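PDB 6VST: arginase, mitochondrial from Medicago truncatula, which hydrolyses L-arginine to urea and L-ornithine with the help of two manganese ions per subunit, and also converts agmatine to putrescine and urea. Local coordinates for residues Asn33-Ala38 against Glu122-Cys127; Ser161-Val166 against Ser202-Ile207; Arg292-Ile297 against Ala329-Glu334. All blocks are in the same frame, centred on the assembly; numbering follows the deposited sequence.

Along the chain the three contacts come one after another without overlap. Interaction 1 joins the long N-terminal helix 25-57 to the short helix 121-125, which comes after strand 113-118, outermost in this chain's parallel sheet. Interaction 2 brings together the starts of helices 163-174 and 203-210 beside the manganese site, its centre about 22 Å from that of interaction 1. Interaction 3 pairs helices 291-299 and 323-339 on the other side of the chain's centre, about 34 Å between centres from interaction 1. The outer two contacts adjoin neighbouring subunits of the hexamer, whereas interaction 2 lies inside the subunit.

Interaction 1: Asn33-Ala38 against Glu122-Cys127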
# COMPACT_ATOMS: atom_id res chain seq x y z
N ASN D 33 22.99 -27.08 25.68
CA ASN D 33 24.12 -27.78 25.07
C ASN D 33 23.66 -28.72 23.97
O ASN D 33 24.28 -28.79 22.90
CB ASN D 33 24.90 -28.56 26.14
CG ASN D 33 25.56 -27.65 27.18
OD1 ASN D 33 25.76 -26.44 26.96
ND2 ASN D 33 25.92 -28.23 28.33
N ARG D 34 22.58 -29.48 24.20
CA ARG D 34 22.14 -30.46 23.22
C ARG D 34 21.49 -29.79 21.99
O ARG D 34 21.70 -30.25 20.86
CB ARG D 34 21.18 -31.44 23.87
CG ARG D 34 21.84 -32.33 24.93
CD ARG D 34 20.89 -33.41 25.41
NE ARG D 34 20.67 -34.41 24.36
CZ ARG D 34 21.34 -35.55 24.26
NH1 ARG D 34 22.28 -35.86 25.16
NH2 ARG D 34 21.07 -36.38 23.26
N VAL D 35 20.72 -28.71 22.19
CA VAL D 35 20.11 -28.02 21.05
C VAL D 35 21.17 -27.32 20.21
O VAL D 35 21.16 -27.39 18.97
CB VAL D 35 19.04 -27.03 21.54
CG1 VAL D 35 18.72 -26.00 20.44
CG2 VAL D 35 17.79 -27.78 21.96
N ILE D 36 22.11 -26.62 20.86
CA ILE D 36 23.22 -25.98 20.15
C ILE D 36 24.06 -27.02 19.41
O ILE D 36 24.48 -26.78 18.27
CB ILE D 36 24.07 -25.15 21.14
CG1 ILE D 36 23.30 -23.90 21.58
CG2 ILE D 36 25.40 -24.74 20.50
CD1 ILE D 36 24.08 -23.04 22.57
N ASP D 37 24.33 -28.17 20.03
CA ASP D 37 25.07 -29.22 19.34
C ASP D 37 24.31 -29.71 18.11
O ASP D 37 24.90 -29.91 17.04
CB ASP D 37 25.32 -30.38 20.29
CG ASP D 37 26.72 -30.89 20.18
OD1 ASP D 37 27.59 -30.34 20.90
OD2 ASP D 37 26.96 -31.80 19.36
N ALA D 38 23.02 -29.98 18.26
CA ALA D 38 22.22 -30.39 17.11
C ALA D 38 22.28 -29.34 16.00
O ALA D 38 22.38 -29.69 14.82
CB ALA D 38 20.79 -30.63 17.55
N GLU D 122 16.12 -18.39 16.82
CA GLU D 122 14.92 -18.38 17.65
C GLU D 122 14.87 -19.58 18.58
O GLU D 122 14.57 -19.45 19.77
CB GLU D 122 13.66 -18.33 16.76
CG GLU D 122 12.33 -18.26 17.52
CD GLU D 122 11.08 -18.13 16.61
OE1 GLU D 122 11.19 -18.23 15.36
OE2 GLU D 122 9.96 -17.95 17.16
N GLU D 123 15.18 -20.77 18.05
CA GLU D 123 15.12 -21.97 18.87
C GLU D 123 16.22 -21.99 19.92
O GLU D 123 16.00 -22.49 21.02
CB GLU D 123 15.21 -23.22 17.99
CG GLU D 123 13.97 -23.46 17.14
CD GLU D 123 14.07 -22.85 15.75
OE1 GLU D 123 14.70 -21.77 15.61
OE2 GLU D 123 13.53 -23.46 14.79
N ILE D 124 17.40 -21.44 19.61
CA ILE D 124 18.48 -21.39 20.60
C ILE D 124 18.15 -20.39 21.71
O ILE D 124 18.27 -20.71 22.89
CB ILE D 124 19.81 -21.07 19.90
CG1 ILE D 124 20.31 -22.32 19.15
CG2 ILE D 124 20.86 -20.62 20.91
CD1 ILE D 124 21.15 -22.00 17.94
N ARG D 125 17.71 -19.18 21.34
CA ARG D 125 17.24 -18.20 22.33
C ARG D 125 16.17 -18.78 23.24
O ARG D 125 16.21 -18.58 24.46
CB ARG D 125 16.69 -16.96 21.64
CG ARG D 125 17.71 -16.02 21.12
CD ARG D 125 17.02 -14.79 20.57
NE ARG D 125 16.60 -13.86 21.61
CZ ARG D 125 15.59 -13.00 21.46
NH1 ARG D 125 15.27 -12.16 22.44
NH2 ARG D 125 14.90 -12.98 20.34
N ASP D 126 15.19 -19.50 22.67
CA ASP D 126 14.15 -20.13 23.47
C ASP D 126 14.70 -21.13 24.48
O ASP D 126 13.94 -21.61 25.34
CB ASP D 126 13.13 -20.81 22.54
CG ASP D 126 11.85 -21.24 23.26
OD1 ASP D 126 11.29 -20.42 24.03
OD2 ASP D 126 11.39 -22.39 23.08
N CYS D 127 15.98 -21.47 24.42
CA CYS D 127 16.59 -22.28 25.47
C CYS D 127 17.19 -21.45 26.59
O CYS D 127 17.78 -22.02 27.52
CB CYS D 127 17.68 -23.18 24.88
SG CYS D 127 17.06 -24.43 23.74
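Val35 and Cys127 make the tighter half of this contact. The thiol sulfur SG of Cys127 sits against the branched end of the valine, 3.9 Å from Val35 CG2 and about as far from its CB and CG1. The CB of Cys127 points toward the long helix, and with SG anti to the carbonyl carbon and beside the backbone N (chi1 -66°) the sulfur meets the valine. A small, weakly polar thiol suits a spot where a branched residue presses in. Beside it the two isoleucines cross at about a right angle, Ile36 CG1 lying 4.1 Å from Ile124 CG2. Val35 CG1 bridges the two pairs, 4.2 Å from Ile124 CG1. No hydrogen bond crosses between the two segments; compact branched side chains hold them by packing. The contact sets helix 25-57, a long N-terminal helix, against the short helix 121-125 that follows strand 113-118 of the parallel sheet in the arginase fold. Val137 of helix 131-147 and Val129 pack on Ile36, extending the apolar patch. Around this patch the character changes. Arg34, on the exposed flank of the long helix, forms a salt bridge with Glu45 of a neighbouring subunit, a place that suits an arginine because its long side chain can reach another chain. Asp126, partly exposed, forms salt bridges with Lys50 and Arg46 of that same neighbouring subunit.

Interaction 2: Ser161-Val166 against Ser202-Ile207; sequences SISFPV and SPFARI
The Phe164 ring receives Arg206 CB over the centre of one face, a CH-pi contact with CB 3.3 Å from the ring centroid and only 10° off the normal; Pro203 O and Ile207 N approach the ring obliquely. The arginine chain bends at chi2 (-47°), and its guanidinium plane stands 89° from that of the ring. Its aliphatic root thus serves the phenylalanine while its charged end pairs with Glu209 and binds the carbonyls of His191 and Tyr197. Ser163 CB approaches the Phe204 ring obliquely, 4.3 Å from CZ. Pro203, whose rigid ring suits the first turn of a helix, puts CB 4.0 Å from Phe164 CB, and Ile207 CD1 lies 3.7 Å from Ser163 O. Replacing Phe164 by an alanine would probably leave Arg206 CB and Ile207 CG1 facing a gap, with the two helix starts less firmly spaced. The small Ser163 is consistent with the close backbones, and its OG hydrogen-bonds to Asp309 and Ser267. His160, a manganese ligand, immediately precedes Ser161, Pro203 packs on Asp188, a manganese ligand that also binds L-ornithine, and Phe204 stacks on His182, consistent with a second shell beside the binuclear manganese site of the arginase fold.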
# COMPACT_ATOMS: atom_id res chain seq x y z
N SER D 161 24.32 -6.33 14.02
CA SER D 161 25.12 -6.87 15.12
C SER D 161 25.86 -8.13 14.70
O SER D 161 26.93 -8.42 15.24
CB SER D 161 24.24 -7.15 16.34
OG SER D 161 23.37 -8.25 16.13
N ILE D 162 25.34 -8.87 13.71
CA ILE D 162 25.98 -10.14 13.36
C ILE D 162 27.36 -9.95 12.74
O ILE D 162 28.15 -10.90 12.71
CB ILE D 162 25.11 -10.99 12.41
CG1 ILE D 162 25.05 -10.35 11.02
CG2 ILE D 162 23.68 -11.17 12.97
CD1 ILE D 162 24.18 -11.14 10.09
N SER D 163 27.71 -8.75 12.28
CA SER D 163 29.02 -8.59 11.65
C SER D 163 30.16 -8.79 12.64
O SER D 163 31.27 -9.16 12.24
CB SER D 163 29.13 -7.22 10.99
OG SER D 163 28.53 -7.24 9.70
N PHE D 164 29.92 -8.53 13.92
CA PHE D 164 31.01 -8.69 14.89
C PHE D 164 31.36 -10.17 15.06
O PHE D 164 32.51 -10.54 14.79
CB PHE D 164 30.66 -7.98 16.20
CG PHE D 164 31.54 -8.38 17.36
CD1 PHE D 164 32.92 -8.37 17.25
CD2 PHE D 164 30.98 -8.73 18.58
CE1 PHE D 164 33.72 -8.72 18.32
CE2 PHE D 164 31.77 -9.08 19.64
CZ PHE D 164 33.14 -9.08 19.52
N PRO D 165 30.44 -11.06 15.45
CA PRO D 165 30.82 -12.48 15.56
C PRO D 165 31.24 -13.09 14.24
O PRO D 165 31.99 -14.08 14.25
CB PRO D 165 29.56 -13.15 16.11
CG PRO D 165 28.45 -12.22 15.78
CD PRO D 165 29.03 -10.85 15.84
N VAL D 166 30.81 -12.55 13.10
CA VAL D 166 31.21 -13.11 11.82
C VAL D 166 32.65 -12.75 11.48
O VAL D 166 33.45 -13.61 11.12
CB VAL D 166 30.24 -12.66 10.71
CG1 VAL D 166 30.81 -13.05 9.34
CG2 VAL D 166 28.85 -13.29 10.91
N SER D 202 26.82 -1.03 17.26
CA SER D 202 28.20 -1.11 17.73
C SER D 202 29.09 -2.21 17.14
O SER D 202 30.20 -2.40 17.67
CB SER D 202 28.21 -1.29 19.25
OG SER D 202 27.73 -0.15 19.92
N PRO D 203 28.70 -2.96 16.09
CA PRO D 203 29.53 -4.13 15.73
C PRO D 203 30.92 -3.73 15.29
O PRO D 203 31.88 -4.47 15.55
CB PRO D 203 28.74 -4.80 14.59
CG PRO D 203 27.97 -3.68 13.97
CD PRO D 203 27.60 -2.77 15.12
N PHE D 204 31.08 -2.56 14.67
CA PHE D 204 32.41 -2.18 14.22
C PHE D 204 33.26 -1.57 15.33
O PHE D 204 34.49 -1.62 15.24
CB PHE D 204 32.27 -1.27 13.00
CG PHE D 204 31.76 -2.01 11.81
CD1 PHE D 204 32.63 -2.71 10.98
CD2 PHE D 204 30.39 -2.13 11.58
CE1 PHE D 204 32.16 -3.45 9.92
CE2 PHE D 204 29.91 -2.87 10.52
CZ PHE D 204 30.79 -3.53 9.68
N ALA D 205 32.66 -1.07 16.41
CA ALA D 205 33.46 -0.80 17.60
C ALA D 205 34.02 -2.09 18.18
O ALA D 205 35.20 -2.16 18.54
CB ALA D 205 32.64 -0.04 18.64
N ARG D 206 33.19 -3.14 18.27
CA ARG D 206 33.65 -4.43 18.77
C ARG D 206 34.74 -5.01 17.87
O ARG D 206 35.73 -5.56 18.36
CB ARG D 206 32.49 -5.42 18.87
CG ARG D 206 31.38 -4.98 19.79
CD ARG D 206 31.96 -4.49 21.13
NE ARG D 206 31.00 -3.63 21.80
CZ ARG D 206 31.21 -2.36 22.14
NH1 ARG D 206 32.38 -1.78 21.92
NH2 ARG D 206 30.24 -1.68 22.74
N ILE D 207 34.55 -4.91 16.55
CA ILE D 207 35.55 -5.39 15.60
C ILE D 207 36.87 -4.67 15.83
O ILE D 207 37.94 -5.29 15.89
CB ILE D 207 35.05 -5.23 14.16
CG1 ILE D 207 33.91 -6.21 13.86
CG2 ILE D 207 36.19 -5.40 13.16
CD1 ILE D 207 33.21 -5.98 12.54

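Interaction 3: Arg292-Ile297 against Ala329-Glu334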
# COMPACT_ATOMS: atom_id res chain seq x y z
N ARG D 292 23.28 1.64 -8.25
CA ARG D 292 24.43 1.64 -9.15
C ARG D 292 25.71 2.11 -8.45
O ARG D 292 26.81 1.76 -8.90
CB ARG D 292 24.09 2.51 -10.37
CG ARG D 292 25.07 2.43 -11.54
CD ARG D 292 25.36 1.02 -11.98
NE ARG D 292 24.16 0.24 -12.29
CZ ARG D 292 24.20 -1.07 -12.58
NH1 ARG D 292 25.36 -1.71 -12.60
NH2 ARG D 292 23.08 -1.73 -12.84
N ASP D 293 25.59 2.88 -7.36
CA ASP D 293 26.78 3.33 -6.64
C ASP D 293 27.48 2.16 -5.97
O ASP D 293 28.71 2.01 -6.06
CB ASP D 293 26.40 4.38 -5.59
CG ASP D 293 25.99 5.73 -6.19
OD1 ASP D 293 26.64 6.20 -7.15
OD2 ASP D 293 25.02 6.33 -5.67
N ILE D 294 26.72 1.30 -5.29
CA ILE D 294 27.31 0.12 -4.65
C ILE D 294 27.94 -0.79 -5.70
O ILE D 294 29.09 -1.22 -5.56
CB ILE D 294 26.26 -0.61 -3.80
CG1 ILE D 294 25.80 0.30 -2.66
CG2 ILE D 294 26.82 -1.94 -3.27
CD1 ILE D 294 24.93 -0.38 -1.65
N LEU D 295 27.20 -1.05 -6.79
CA LEU D 295 27.72 -1.93 -7.84
C LEU D 295 29.00 -1.38 -8.46
O LEU D 295 29.96 -2.12 -8.65
CB LEU D 295 26.66 -2.14 -8.93
CG LEU D 295 25.46 -3.00 -8.53
CD1 LEU D 295 24.63 -3.42 -9.74
CD2 LEU D 295 25.93 -4.22 -7.74
N ASN D 296 29.03 -0.07 -8.76
CA ASN D 296 30.26 0.51 -9.31
C ASN D 296 31.45 0.26 -8.40
O ASN D 296 32.56 -0.02 -8.87
CB ASN D 296 30.08 2.01 -9.54
CG ASN D 296 29.16 2.33 -10.71
OD1 ASN D 296 28.78 1.46 -11.50
ND2 ASN D 296 28.80 3.61 -10.82
N ILE D 297 31.26 0.37 -7.09
CA ILE D 297 32.35 0.17 -6.15
C ILE D 297 32.67 -1.32 -6.01
O ILE D 297 33.84 -1.72 -6.02
CB ILE D 297 32.00 0.81 -4.80
CG1 ILE D 297 31.75 2.32 -4.97
CG2 ILE D 297 33.09 0.54 -3.77
CD1 ILE D 297 31.44 3.06 -3.68
N ALA D 329 18.69 -9.34 -2.84
CA ALA D 329 19.12 -10.51 -3.59
C ALA D 329 20.17 -10.14 -4.62
O ALA D 329 21.16 -10.86 -4.80
CB ALA D 329 17.92 -11.18 -4.28
N LYS D 330 19.99 -9.01 -5.30
CA LYS D 330 20.97 -8.60 -6.30
C LYS D 330 22.30 -8.26 -5.65
O LYS D 330 23.36 -8.56 -6.21
CB LYS D 330 20.44 -7.42 -7.11
CG LYS D 330 21.30 -7.09 -8.32
CD LYS D 330 20.53 -6.26 -9.36
CE LYS D 330 21.31 -6.20 -10.67
NZ LYS D 330 20.70 -5.29 -11.68
N LEU D 331 22.27 -7.68 -4.45
CA LEU D 331 23.51 -7.42 -3.73
C LEU D 331 24.23 -8.72 -3.39
O LEU D 331 25.46 -8.82 -3.54
CB LEU D 331 23.22 -6.61 -2.46
CG LEU D 331 22.81 -5.15 -2.61
CD1 LEU D 331 22.25 -4.64 -1.29
CD2 LEU D 331 24.01 -4.32 -3.02
N VAL D 332 23.49 -9.73 -2.92
CA VAL D 332 24.08 -11.04 -2.67
C VAL D 332 24.64 -11.62 -3.97
O VAL D 332 25.76 -12.14 -4.01
CB VAL D 332 23.06 -11.99 -2.03
CG1 VAL D 332 23.64 -13.42 -1.92
CG2 VAL D 332 22.62 -11.47 -0.66
N ARG D 333 23.85 -11.54 -5.05
CA ARG D 333 24.28 -12.08 -6.34
C ARG D 333 25.58 -11.44 -6.82
O ARG D 333 26.46 -12.14 -7.33
CB ARG D 333 23.18 -11.87 -7.38
CG ARG D 333 22.01 -12.86 -7.30
CD ARG D 333 20.78 -12.32 -8.07
NE ARG D 333 21.04 -12.13 -9.50
CZ ARG D 333 20.39 -12.77 -10.47
NH1 ARG D 333 19.42 -13.63 -10.18
NH2 ARG D 333 20.70 -12.53 -11.73
N GLU D 334 25.71 -10.12 -6.67
CA GLU D 334 26.89 -9.42 -7.16
C GLU D 334 28.08 -9.57 -6.21
O GLU D 334 29.23 -9.57 -6.66
CB GLU D 334 26.59 -7.94 -7.39
CG GLU D 334 25.54 -7.71 -8.47
CD GLU D 334 25.97 -8.21 -9.85
OE1 GLU D 334 27.15 -7.99 -10.22
OE2 GLU D 334 25.13 -8.83 -10.54
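Helices 292-297 and 329-334 run almost parallel, 8° between their directions and 11.2 Å between their axes, with Leu295 and Glu334 the nearest residues by CA. At that spacing the gap is filled by side chains. Ile294 CG2 meets Leu331 CD2 at 3.7 Å, the two chains crossing at about a right angle, so that their branched ends pack against each other. With Ile294 CG1 anti to the carbonyl carbon (chi1 -64°), CG2 is left anti to the backbone N and meets the leucine. Leu295 also crosses its partner nearly at right angles. Its CD2 rests on the aliphatic part of Glu334, 3.6 Å from CG, and its CD1 lies 4.4 Å from Lys330 CE. Glu334 suits this place because its chain, bent at chi2 (-62°), offers methylenes to the leucine while its carboxylate binds Gln299 NE2 and the backbone N of Glu102. At the charged border Arg292 NH2 and Lys330 NZ lie 4.4 Å apart. Both form salt bridges to the carboxylate oxygen OE2 of Glu102, and Lys330 also forms a salt bridge with Glu285 and a hydrogen bond with the carbonyl of Pro286, both of a neighbouring subunit. The chemistry is therefore divided: apolar branches bind the two helices inside the subunit, while the nearby acidic groups probably offset the closeness of the two cations and favour their staying charged where another subunit docks.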